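SusD homolog (Bacteroides thetaiotaomicron VPI-5482, PDB 3FDH) probably binds glycans at the outer-membrane surface, as in SusD, for import by a partner transporter. Local coordinates at residues T269-L272 and P277-N280; L272-P277 and M417-L422; N280-T285 and N370-A375; S293-A296 and P300-V303; N411-T416 and L444-I449. All blocks are in the same frame, centred on the assembly; numbering follows the deposited sequence. Where two conformers were deposited one is given.

Contact 1. Residues T269-L272 and P277-N280; sequences TKLL and PRAN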
# COMPACT_ATOMS: atom_id res chain seq x y z
N THR A 269 -4.40 -15.14 14.37
CA THR A 269 -3.55 -16.27 14.76
C THR A 269 -2.09 -15.81 14.92
O THR A 269 -1.41 -16.18 15.86
CB THR A 269 -3.60 -17.37 13.69
OG1 THR A 269 -4.95 -17.82 13.55
CG2 THR A 269 -2.72 -18.58 14.09
N LYS A 270 -1.63 -15.01 13.96
CA LYS A 270 -0.24 -14.49 13.99
C LYS A 270 -0.05 -13.59 15.19
O LYS A 270 0.89 -13.71 15.98
CB LYS A 270 0.07 -13.71 12.73
CG LYS A 270 0.12 -14.54 11.43
CD LYS A 270 0.39 -13.68 10.22
CE LYS A 270 0.47 -14.51 8.90
NZ LYS A 270 -0.80 -15.16 8.45
N LEU A 271 -0.94 -12.62 15.31
CA LEU A 271 -0.84 -11.66 16.42
C LEU A 271 -0.81 -12.36 17.79
O LEU A 271 -0.05 -11.97 18.72
CB LEU A 271 -2.01 -10.62 16.37
CG LEU A 271 -2.05 -9.72 15.13
CD1 LEU A 271 -3.39 -8.89 15.03
CD2 LEU A 271 -0.82 -8.80 15.13
N LEU A 272 -1.63 -13.39 17.91
CA LEU A 272 -1.76 -14.14 19.16
C LEU A 272 -0.51 -14.95 19.40
O LEU A 272 -0.06 -15.08 20.52
CB LEU A 272 -2.98 -15.10 19.13
CG LEU A 272 -4.38 -14.46 19.25
CD1 LEU A 272 -5.49 -15.47 18.83
CD2 LEU A 272 -4.58 -13.92 20.68
N PRO A 277 1.23 -6.55 20.66
CA PRO A 277 0.35 -5.62 21.38
C PRO A 277 -1.03 -5.38 20.73
O PRO A 277 -2.00 -5.10 21.40
CB PRO A 277 1.12 -4.31 21.35
CG PRO A 277 2.55 -4.69 21.06
CD PRO A 277 2.54 -5.97 20.34
N ARG A 278 -1.08 -5.47 19.41
CA ARG A 278 -2.31 -5.21 18.66
C ARG A 278 -3.34 -6.34 18.81
O ARG A 278 -4.52 -6.17 18.53
CB ARG A 278 -2.00 -5.00 17.17
CG ARG A 278 -1.20 -3.72 16.92
CD ARG A 278 -0.63 -3.72 15.48
NE ARG A 278 0.59 -4.54 15.42
CZ ARG A 278 1.77 -4.17 14.93
NH1 ARG A 278 1.92 -3.03 14.27
NH2 ARG A 278 2.80 -5.00 15.03
N ALA A 279 -2.87 -7.49 19.26
CA ALA A 279 -3.75 -8.64 19.51
C ALA A 279 -4.88 -8.31 20.49
O ALA A 279 -6.00 -8.82 20.38
CB ALA A 279 -2.95 -9.86 20.04
N ASN A 280 -4.57 -7.46 21.46
CA ASN A 280 -5.50 -7.16 22.51
C ASN A 280 -6.11 -5.80 22.37
O ASN A 280 -6.84 -5.34 23.23
CB ASN A 280 -4.76 -7.16 23.82
CG ASN A 280 -5.68 -7.27 24.99
OD1 ASN A 280 -6.71 -7.96 24.92
ND2 ASN A 280 -5.35 -6.58 26.08
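L271 and A279 meet through their beta carbons, both side chains leaving the backbone toward the other segment, so that the C-terminal part of helix 265-274 packs against the helix-like bend at 277-279. L271 CB lies 3.9 Å from A279 CB. The CA atoms of L271 and A279 are only 5.2 Å apart, a closeness that the small alanine permits. The A279 methyl also lies 3.8 Å from the carbonyl O of L271. That oxygen accepts a hydrogen bond from the backbone N of D276, part of the Schellman motif that ends the helix and turns the chain back. L272 reaches the same methyl from another side: its CB is directed past the turn, but the leucine end bends nearer and brings CD2 to 4.4 Å from A279 CB. The L271 side chain, with CG anti to the carbonyl carbon (chi1 -63°), continues past the alanine. Its CD2 methyl lies obliquely to the R278 guanidinium and, at 4.5 Å from R278 CB, at the limit of contact. The R278 guanidinium is engaged by D276, whose OD2 forms a salt bridge with NH2. Beyond the two segments, L271 also packs on W425 and L422, while L272 lies on N298, placing the junction between helix 412-423 and the neighbouring loops. No hydrogen bond crosses between the segments. The interface therefore rests on aliphatic packing round one methyl group, while its main polar features, the carbonyl of L271 and the charge of R278, are both met by D276.

Contact 2. Residues L272-P277 and M417-L422; sequences LAYNDP and MIQKYL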
# COMPACT_ATOMS: atom_id res chain seq x y z
N LEU A 272 -1.63 -13.39 17.91
CA LEU A 272 -1.76 -14.14 19.16
C LEU A 272 -0.51 -14.95 19.40
O LEU A 272 -0.06 -15.08 20.52
CB LEU A 272 -2.98 -15.10 19.13
CG LEU A 272 -4.38 -14.46 19.25
CD1 LEU A 272 -5.49 -15.47 18.83
CD2 LEU A 272 -4.58 -13.92 20.68
N ALA A 273 0.07 -15.45 18.33
CA ALA A 273 1.24 -16.31 18.46
C ALA A 273 2.40 -15.49 19.00
O ALA A 273 3.22 -15.97 19.74
CB ALA A 273 1.60 -16.93 17.14
N TYR A 274 2.45 -14.24 18.59
CA TYR A 274 3.50 -13.31 19.01
C TYR A 274 3.19 -12.56 20.28
O TYR A 274 4.05 -11.95 20.89
CB TYR A 274 3.70 -12.25 17.91
CG TYR A 274 4.60 -12.69 16.80
CD1 TYR A 274 4.11 -13.41 15.71
CD2 TYR A 274 5.94 -12.36 16.80
CE1 TYR A 274 4.94 -13.82 14.72
CE2 TYR A 274 6.77 -12.76 15.80
CZ TYR A 274 6.27 -13.48 14.76
OH TYR A 274 7.08 -13.91 13.76
N ASN A 275 1.93 -12.61 20.65
CA ASN A 275 1.43 -11.77 21.71
C ASN A 275 1.73 -10.32 21.32
O ASN A 275 2.15 -9.51 22.11
CB ASN A 275 2.04 -12.09 23.05
CG ASN A 275 1.32 -11.41 24.19
OD1 ASN A 275 0.14 -11.07 24.09
ND2 ASN A 275 2.02 -11.21 25.30
N ASP A 276 1.55 -10.05 20.05
CA ASP A 276 1.72 -8.70 19.51
C ASP A 276 0.76 -7.74 20.28
O ASP A 276 -0.36 -8.10 20.60
CB ASP A 276 1.50 -8.75 17.99
CG ASP A 276 1.63 -7.39 17.31
OD1 ASP A 276 0.82 -6.48 17.60
OD2 ASP A 276 2.53 -7.27 16.44
N PRO A 277 1.23 -6.55 20.66
CA PRO A 277 0.35 -5.62 21.38
C PRO A 277 -1.03 -5.38 20.73
O PRO A 277 -2.00 -5.10 21.40
CB PRO A 277 1.12 -4.31 21.35
CG PRO A 277 2.55 -4.69 21.06
CD PRO A 277 2.54 -5.97 20.34
N MSE A 417 10.31 -9.96 7.45
CA MSE A 417 9.24 -9.79 6.51
C MSE A 417 7.88 -10.04 7.18
O MSE A 417 6.86 -9.43 6.79
CB MSE A 417 9.46 -10.69 5.33
CG MSE A 417 10.80 -10.47 4.60
SE MSE A 417 10.98 -8.64 4.03
CE MSE A 417 9.43 -8.60 2.87
N ILE A 418 7.88 -10.93 8.18
CA ILE A 418 6.66 -11.15 9.01
C ILE A 418 6.29 -9.84 9.70
O ILE A 418 5.13 -9.42 9.73
CB ILE A 418 6.81 -12.30 10.03
CG1 ILE A 418 6.87 -13.65 9.29
CG2 ILE A 418 5.62 -12.29 10.97
CD1 ILE A 418 7.23 -14.91 10.17
N GLN A 419 7.30 -9.19 10.25
CA GLN A 419 7.11 -7.93 10.94
C GLN A 419 6.66 -6.82 9.99
O GLN A 419 5.82 -5.98 10.35
CB GLN A 419 8.35 -7.51 11.78
CG GLN A 419 8.59 -8.42 13.01
CD GLN A 419 7.37 -8.48 13.97
OE1 GLN A 419 6.72 -7.46 14.24
NE2 GLN A 419 7.08 -9.66 14.49
N LYS A 420 7.16 -6.83 8.75
CA LYS A 420 6.78 -5.82 7.78
C LYS A 420 5.30 -6.02 7.54
O LYS A 420 4.52 -5.09 7.53
CB LYS A 420 7.60 -5.97 6.48
CG LYS A 420 7.37 -4.88 5.48
CD LYS A 420 8.23 -5.01 4.24
CE LYS A 420 8.26 -3.74 3.40
NZ LYS A 420 8.74 -4.04 1.96
N TYR A 421 4.95 -7.27 7.29
CA TYR A 421 3.55 -7.70 7.09
C TYR A 421 2.62 -7.23 8.21
O TYR A 421 1.62 -6.56 7.94
CB TYR A 421 3.44 -9.21 6.82
CG TYR A 421 2.01 -9.70 6.75
CD1 TYR A 421 1.36 -10.14 7.90
CD2 TYR A 421 1.32 -9.77 5.55
CE1 TYR A 421 0.05 -10.55 7.89
CE2 TYR A 421 0.00 -10.20 5.52
CZ TYR A 421 -0.64 -10.60 6.67
OH TYR A 421 -1.97 -11.04 6.64
N LEU A 422 3.01 -7.43 9.48
CA LEU A 422 2.17 -7.04 10.61
C LEU A 422 2.07 -5.52 10.80
O LEU A 422 1.01 -5.00 11.19
CB LEU A 422 2.68 -7.69 11.93
CG LEU A 422 2.54 -9.22 11.90
CD1 LEU A 422 3.16 -9.77 13.20
CD2 LEU A 422 1.07 -9.65 11.80
O HOH W 1 4.93 -8.45 16.02
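The Y274 ring and the Q419 side-chain amide stand with their planes 70° apart, the amide nitrogen coming at the ring obliquely, with NE2 3.4 Å from CE2 of Y274. I418 also approaches this ring at a slant: its CG2 methyl is 3.5 Å from Y274 OH. K407 adds a cation-pi contact to the tyrosine from helix 393-410. The glutamine gets there by a bend at chi2 (-57°), which turns its amide back from helix 412-423 toward the end of helix 265-274. Water 1 donates to Q419 OE1 at 2.7 Å and also to D276 OD2 at 2.7 Å, joining the helix to the turn. L422 CD1 lies alongside that carboxylate, 4.1 Å from D276 OD2, and the two side chains run past each other in opposite directions. E415 takes hydrogen bonds from both Y274 OH and Q419 NE2. The Q419 amide is thus fixed in its flip, with oxygen to the water and nitrogen to E415. Both water protons are committed to acceptors, and the donors gathered round D276, R278 among them, and round E415 probably offset the charge of the two carboxylates in this buried junction.

Contact 3. Residues N280-T285 and N370-A375; sequences NRAFFT and NSISIA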
# COMPACT_ATOMS: atom_id res chain seq x y z
N ASN A 280 -4.57 -7.46 21.46
CA ASN A 280 -5.50 -7.16 22.51
C ASN A 280 -6.11 -5.80 22.37
O ASN A 280 -6.84 -5.34 23.23
CB ASN A 280 -4.76 -7.16 23.82
CG ASN A 280 -5.68 -7.27 24.99
OD1 ASN A 280 -6.71 -7.96 24.92
ND2 ASN A 280 -5.35 -6.58 26.08
N ARG A 281 -5.85 -5.17 21.24
CA ARG A 281 -6.23 -3.79 21.12
C ARG A 281 -6.85 -3.31 19.83
O ARG A 281 -7.60 -2.34 19.83
CB ARG A 281 -4.98 -2.97 21.46
CG ARG A 281 -5.20 -1.55 21.52
CD ARG A 281 -4.11 -0.85 22.28
NE ARG A 281 -4.30 0.60 22.16
CZ ARG A 281 -5.21 1.30 22.83
NH1 ARG A 281 -6.02 0.70 23.68
NH2 ARG A 281 -5.32 2.60 22.63
N ALA A 282 -6.63 -4.06 18.74
CA ALA A 282 -7.04 -3.65 17.40
C ALA A 282 -8.29 -4.34 16.83
O ALA A 282 -8.53 -4.32 15.63
CB ALA A 282 -5.88 -3.83 16.43
N PHE A 283 -9.07 -4.93 17.70
CA PHE A 283 -10.29 -5.66 17.32
C PHE A 283 -11.51 -5.28 18.11
O PHE A 283 -11.46 -5.11 19.32
CB PHE A 283 -10.09 -7.18 17.41
CG PHE A 283 -9.04 -7.70 16.48
CD1 PHE A 283 -9.30 -7.81 15.13
CD2 PHE A 283 -7.82 -8.11 16.95
CE1 PHE A 283 -8.33 -8.27 14.26
CE2 PHE A 283 -6.85 -8.59 16.08
CZ PHE A 283 -7.11 -8.68 14.73
N PHE A 284 -12.62 -5.14 17.38
CA PHE A 284 -13.92 -4.83 17.92
C PHE A 284 -14.94 -5.90 17.51
O PHE A 284 -14.95 -6.43 16.40
CB PHE A 284 -14.49 -3.47 17.47
CG PHE A 284 -13.58 -2.28 17.69
CD1 PHE A 284 -12.70 -2.22 18.76
CD2 PHE A 284 -13.70 -1.17 16.85
CE1 PHE A 284 -11.90 -1.10 18.96
CE2 PHE A 284 -12.91 -0.04 17.04
CZ PHE A 284 -12.00 -0.01 18.11
N THR A 285 -15.82 -6.18 18.46
CA THR A 285 -16.88 -7.15 18.22
C THR A 285 -17.94 -6.58 17.29
O THR A 285 -17.94 -5.39 16.94
CB THR A 285 -17.65 -7.47 19.55
OG1 THR A 285 -18.36 -6.30 19.99
CG2 THR A 285 -16.69 -7.99 20.66
N ASN A 370 -1.85 5.14 16.42
CA ASN A 370 -2.43 6.39 15.93
C ASN A 370 -3.80 6.10 15.36
O ASN A 370 -4.79 6.76 15.70
CB ASN A 370 -1.54 7.05 14.87
CG ASN A 370 -1.99 8.47 14.54
OD1 ASN A 370 -2.07 9.34 15.42
ND2 ASN A 370 -2.27 8.71 13.27
N SER A 371 -3.89 5.11 14.48
CA SER A 371 -5.17 4.80 13.87
C SER A 371 -6.20 4.21 14.80
O SER A 371 -7.40 4.49 14.70
CB SER A 371 -4.96 3.85 12.71
OG SER A 371 -4.13 4.50 11.79
N ILE A 372 -5.71 3.38 15.71
CA ILE A 372 -6.59 2.72 16.68
C ILE A 372 -7.25 3.80 17.54
O ILE A 372 -8.45 3.76 17.72
CB ILE A 372 -5.85 1.69 17.52
CG1 ILE A 372 -5.47 0.53 16.60
CG2 ILE A 372 -6.74 1.26 18.75
CD1 ILE A 372 -4.51 -0.46 17.23
N SER A 373 -6.46 4.74 18.05
CA SER A 373 -6.97 5.85 18.88
C SER A 373 -7.98 6.73 18.14
O SER A 373 -8.97 7.18 18.70
CB SER A 373 -5.84 6.71 19.43
OG SER A 373 -5.13 5.94 20.38
N ILE A 374 -7.68 7.01 16.89
CA ILE A 374 -8.59 7.81 16.04
C ILE A 374 -9.94 7.08 16.00
O ILE A 374 -11.02 7.69 16.11
CB ILE A 374 -8.01 8.02 14.61
CG1 ILE A 374 -6.89 9.08 14.66
CG2 ILE A 374 -9.08 8.45 13.63
CD1 ILE A 374 -6.06 9.16 13.35
N ALA A 375 -9.85 5.76 15.85
CA ALA A 375 -11.05 4.90 15.68
C ALA A 375 -11.89 4.85 16.94
O ALA A 375 -13.11 4.92 16.87
CB ALA A 375 -10.67 3.51 15.22
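R281 stretches toward I372 because its CG stands anti to the backbone N (chi1 -174°) and the chain stays extended as far as NE, while in I372 chi1 (-69°) turns CG2 to the arginine and chi2 (170°) then carries CD1 to A282. Together these groups join the connection leading into strand 283-284 to helix 354-379, one of the long helices of the predominantly helical SusD-like fold. The I372 CG2 methyl lies over one face of the R281 guanidinium, 4.0 Å above its plane and displaced toward the rim. The same methyl approaches the backbone, 3.9 Å from R281 O, and touches the aliphatic part of the arginine, with CG of R281 4.2 Å from CG2 of I372. S373 is at the edge of the guanidinium, near its plane; its OG stands 4.0 Å from R281 NH2. The polar grip on the arginine comes from outside the two segments: NE forms a salt bridge with E369 OE1, one turn before S373, and NH1 is hydrogen-bonded to S388 OG. R281 O is taken by Q294 NE2. Farther along, F284 directs its CB toward the helix and its ring packs on I376 and L379, continuing the hydrophobic side of the interface. A282, the residue after the arginine, adds its CB, 3.7 Å from CD1 of I372.

Contact 4. Residues S293-A296 and P300-V303; sequences SQVA and PSLV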
# COMPACT_ATOMS: atom_id res chain seq x y z
N SER A 293 -17.60 -3.97 21.43
CA SER A 293 -16.63 -4.06 22.50
C SER A 293 -15.25 -4.33 21.94
O SER A 293 -15.11 -5.07 20.99
CB SER A 293 -17.00 -5.18 23.46
OG SER A 293 -18.25 -4.93 24.05
N GLN A 294 -14.26 -3.71 22.56
CA GLN A 294 -12.86 -3.92 22.18
C GLN A 294 -12.43 -5.18 22.93
O GLN A 294 -12.49 -5.23 24.15
CB GLN A 294 -12.04 -2.71 22.59
CG GLN A 294 -10.59 -2.73 22.24
CD GLN A 294 -9.87 -1.51 22.77
OE1 GLN A 294 -10.30 -0.92 23.76
NE2 GLN A 294 -8.78 -1.12 22.12
N VAL A 295 -12.02 -6.18 22.16
CA VAL A 295 -11.67 -7.51 22.68
C VAL A 295 -10.40 -8.11 22.08
O VAL A 295 -9.90 -7.66 21.07
CB VAL A 295 -12.86 -8.52 22.48
CG1 VAL A 295 -14.15 -8.07 23.23
CG2 VAL A 295 -13.16 -8.73 21.00
N ALA A 296 -9.86 -9.11 22.77
CA ALA A 296 -8.67 -9.83 22.31
C ALA A 296 -9.04 -10.67 21.11
O ALA A 296 -10.19 -11.06 20.95
CB ALA A 296 -8.06 -10.71 23.42
N PRO A 300 -14.03 -15.26 21.92
CA PRO A 300 -15.01 -15.71 20.93
C PRO A 300 -16.04 -14.66 20.58
O PRO A 300 -16.68 -14.76 19.55
CB PRO A 300 -15.66 -16.93 21.61
CG PRO A 300 -15.32 -16.84 23.02
CD PRO A 300 -13.97 -16.16 23.08
N SER A 301 -16.20 -13.65 21.43
CA SER A 301 -17.20 -12.61 21.13
C SER A 301 -16.79 -11.71 19.98
O SER A 301 -17.60 -10.93 19.48
CB SER A 301 -17.53 -11.76 22.35
OG SER A 301 -16.44 -10.99 22.81
N LEU A 302 -15.55 -11.84 19.54
CA LEU A 302 -15.08 -11.07 18.39
C LEU A 302 -15.75 -11.54 17.12
O LEU A 302 -15.98 -10.78 16.18
CB LEU A 302 -13.57 -11.19 18.23
CG LEU A 302 -12.96 -10.56 16.97
CD1 LEU A 302 -13.27 -9.03 16.93
CD2 LEU A 302 -11.46 -10.84 16.94
N VAL A 303 -16.06 -12.83 17.10
CA VAL A 303 -16.63 -13.46 15.92
C VAL A 303 -15.78 -13.10 14.67
O VAL A 303 -16.25 -12.46 13.72
CB VAL A 303 -18.13 -13.10 15.71
CG1 VAL A 303 -18.76 -14.00 14.61
CG2 VAL A 303 -18.92 -13.22 17.03
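A 3-10 turn at residues 300-302 folds back on the extended chain that follows strand 292-293, and V295 and L302 make the main apolar contact. Both side chains leave their CA atoms in the direction of the other segment and pass each other at a slant. V295 divides its two methyls between neighbours: CG2, placed between the backbone N and the carbonyl carbon, lies 3.7 Å from L302 CB, while CG1 is 3.7 Å from S301 OG. A branch end of L302 also takes part, with CD1 at 4.1 Å from V295 CG2. Its other methyl, CD2, stands 4.2 Å from A296 O, so the leucine spans two residues of the extended segment. The hydroxyl of S301 finds its polar partner in D299 OD1, just before the turn, and touches the valine merely by packing. Within the turn, V303 N donates to P300 O at 3.2 Å. The contact lies toward the outer part of the chain, beside strand 283-284: V295 pairs with F283 through the backbone and L302 packs on the F283 side chain. The other edge of the extended segment bonds N384 through the backbone of Q294, while V303 joins G318, next to strand 319-320.

Contact 5. Residues N411-T416 and L444-I449; sequences NPLQET and LNENFI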
# COMPACT_ATOMS: atom_id res chain seq x y z
N ASN A 411 15.89 -16.29 12.74
CA ASN A 411 15.58 -16.27 11.29
C ASN A 411 15.44 -14.84 10.84
O ASN A 411 14.32 -14.36 10.66
CB ASN A 411 14.28 -17.01 11.00
CG ASN A 411 14.33 -18.47 11.36
OD1 ASN A 411 14.93 -19.25 10.63
ND2 ASN A 411 13.68 -18.86 12.44
N PRO A 412 16.57 -14.13 10.65
CA PRO A 412 16.54 -12.70 10.37
C PRO A 412 15.59 -12.25 9.27
O PRO A 412 14.70 -11.46 9.51
CB PRO A 412 17.99 -12.38 10.01
CG PRO A 412 18.82 -13.46 10.68
CD PRO A 412 17.93 -14.64 10.89
N LEU A 413 15.80 -12.74 8.08
CA LEU A 413 14.95 -12.32 6.97
C LEU A 413 13.47 -12.63 7.17
O LEU A 413 12.59 -11.79 6.94
CB LEU A 413 15.42 -12.92 5.64
CG LEU A 413 14.62 -12.46 4.41
CD1 LEU A 413 14.66 -10.94 4.22
CD2 LEU A 413 15.13 -13.21 3.18
N GLN A 414 13.23 -13.88 7.54
CA GLN A 414 11.87 -14.39 7.73
C GLN A 414 11.12 -13.50 8.68
O GLN A 414 10.01 -13.09 8.40
CB GLN A 414 11.89 -15.81 8.29
CG GLN A 414 10.52 -16.32 8.64
CD GLN A 414 10.53 -17.74 9.15
OE1 GLN A 414 10.77 -18.65 8.40
NE2 GLN A 414 10.23 -17.94 10.43
N GLU A 415 11.74 -13.26 9.81
CA GLU A 415 11.17 -12.45 10.90
C GLU A 415 10.93 -11.01 10.47
O GLU A 415 9.91 -10.39 10.77
CB GLU A 415 12.02 -12.51 12.15
CG GLU A 415 11.43 -11.72 13.30
CD GLU A 415 10.03 -12.20 13.79
OE1 GLU A 415 9.59 -13.35 13.52
OE2 GLU A 415 9.37 -11.41 14.49
N THR A 416 11.91 -10.48 9.75
CA THR A 416 11.82 -9.14 9.20
C THR A 416 10.59 -8.99 8.30
O THR A 416 9.85 -8.03 8.41
CB THR A 416 13.12 -8.73 8.44
OG1 THR A 416 14.22 -8.68 9.38
CG2 THR A 416 12.96 -7.33 7.69
N LEU A 444 10.50 -15.21 -5.47
CA LEU A 444 11.79 -15.57 -4.86
C LEU A 444 11.71 -16.95 -4.19
O LEU A 444 12.66 -17.43 -3.59
CB LEU A 444 12.21 -14.52 -3.82
CG LEU A 444 12.48 -13.13 -4.38
CD1 LEU A 444 12.75 -12.10 -3.27
CD2 LEU A 444 13.65 -13.21 -5.37
N ASN A 445 10.55 -17.55 -4.32
CA ASN A 445 10.22 -18.83 -3.68
C ASN A 445 10.42 -18.84 -2.20
O ASN A 445 11.01 -19.76 -1.64
CB ASN A 445 10.98 -20.01 -4.27
CG ASN A 445 10.34 -21.29 -3.91
OD1 ASN A 445 9.17 -21.31 -3.51
ND2 ASN A 445 11.09 -22.39 -4.02
N GLU A 446 9.93 -17.79 -1.58
CA GLU A 446 9.96 -17.63 -0.13
C GLU A 446 8.53 -17.70 0.40
O GLU A 446 7.60 -17.12 -0.16
CB GLU A 446 10.61 -16.32 0.25
CG GLU A 446 12.12 -16.29 -0.13
CD GLU A 446 12.76 -14.91 -0.05
OE1 GLU A 446 12.04 -13.89 0.07
OE2 GLU A 446 14.01 -14.86 -0.16
N ASN A 447 8.38 -18.43 1.49
CA ASN A 447 7.08 -18.70 2.10
C ASN A 447 7.13 -18.23 3.55
O ASN A 447 7.14 -19.07 4.45
CB ASN A 447 6.77 -20.22 2.13
CG ASN A 447 6.87 -20.93 0.75
OD1 ASN A 447 7.73 -20.64 -0.09
ND2 ASN A 447 6.01 -21.92 0.55
N PHE A 448 7.17 -16.93 3.79
CA PHE A 448 7.32 -16.42 5.15
C PHE A 448 5.98 -16.03 5.75
O PHE A 448 5.75 -16.18 6.96
CB PHE A 448 8.28 -15.22 5.21
CG PHE A 448 9.68 -15.49 4.69
CD1 PHE A 448 10.30 -16.71 4.91
CD2 PHE A 448 10.40 -14.48 4.02
CE1 PHE A 448 11.62 -16.94 4.42
CE2 PHE A 448 11.69 -14.70 3.57
CZ PHE A 448 12.28 -15.94 3.75
N ILE A 449 5.11 -15.56 4.88
CA ILE A 449 3.77 -15.08 5.27
C ILE A 449 2.75 -16.15 4.95
O ILE A 449 2.53 -16.48 3.82
CB ILE A 449 3.37 -13.76 4.55
CG1 ILE A 449 4.42 -12.66 4.72
CG2 ILE A 449 1.95 -13.29 4.98
CD1 ILE A 449 4.79 -12.41 6.10
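This is an aromatic and aliphatic surface contact, in which F448, in the loop after helix 431-443, lies against L413 and Q414 in the first turn of helix 412-423. The F448 ring is flanked on both faces. Over one, Q414 CA stands 3.8 Å from the ring centroid and only 8° off the ring normal, a CH-pi contact from the helix backbone itself. The opposite face is met by E446 CB of its own loop, displaced toward the rim. Q414 CB also lies over the helix-facing side of the ring, and CG sits 3.8 Å from F448 CD1, with the amide plane turned 54° from that of the ring. L413 comes in roughly at right angles to the phenylalanine side chain. With chi1 at -176° its CG is anti to the backbone N and swings toward the ring, 3.8 Å from F448 CE2; chi2 then sets CD2, also 3.8 Å from F448 CE2. That methyl is shared with the glutamate, since L413 CD2 lies 3.9 Å from E446 OE2. The carboxylate has its main partner elsewhere, a salt bridge from OE2 to R348 NH1 on helix 335-348. M441 and M417 also pack on F448, extending its apolar surroundings to helix 431-443 and the next turn of helix 412-423. No hydrogen bond spans the two segments; dispersion and the CH-pi contact carry the joint, with the weakly polarised CA-H of Q414 set over the pi cloud and the charge of E446 directed to R348.

How the contacts relate
Contacts 1 and 2 lie 7 Å apart between centres and share L272 and P277, one packing the turn onto helix 265-274 and the other tying it to helix 412-423. Contact 5 uses an earlier part of the latter helix, 13 Å from contact 2 between centres, and the two touch where Y421 CB meets I449 CD1 at 3.5 Å. In the other direction the chain runs from contact 1 into contact 3 through N280, and L271 CD1 packs 3.6 Å from F283 CE2. Contact 4 is nested within the loop closed by contact 3; a hydrogen bond of 2.8 Å between T285 OG1 and S293 N joins them. Contacts 4 and 5 are the most distant pair, with centres about 30 Å apart.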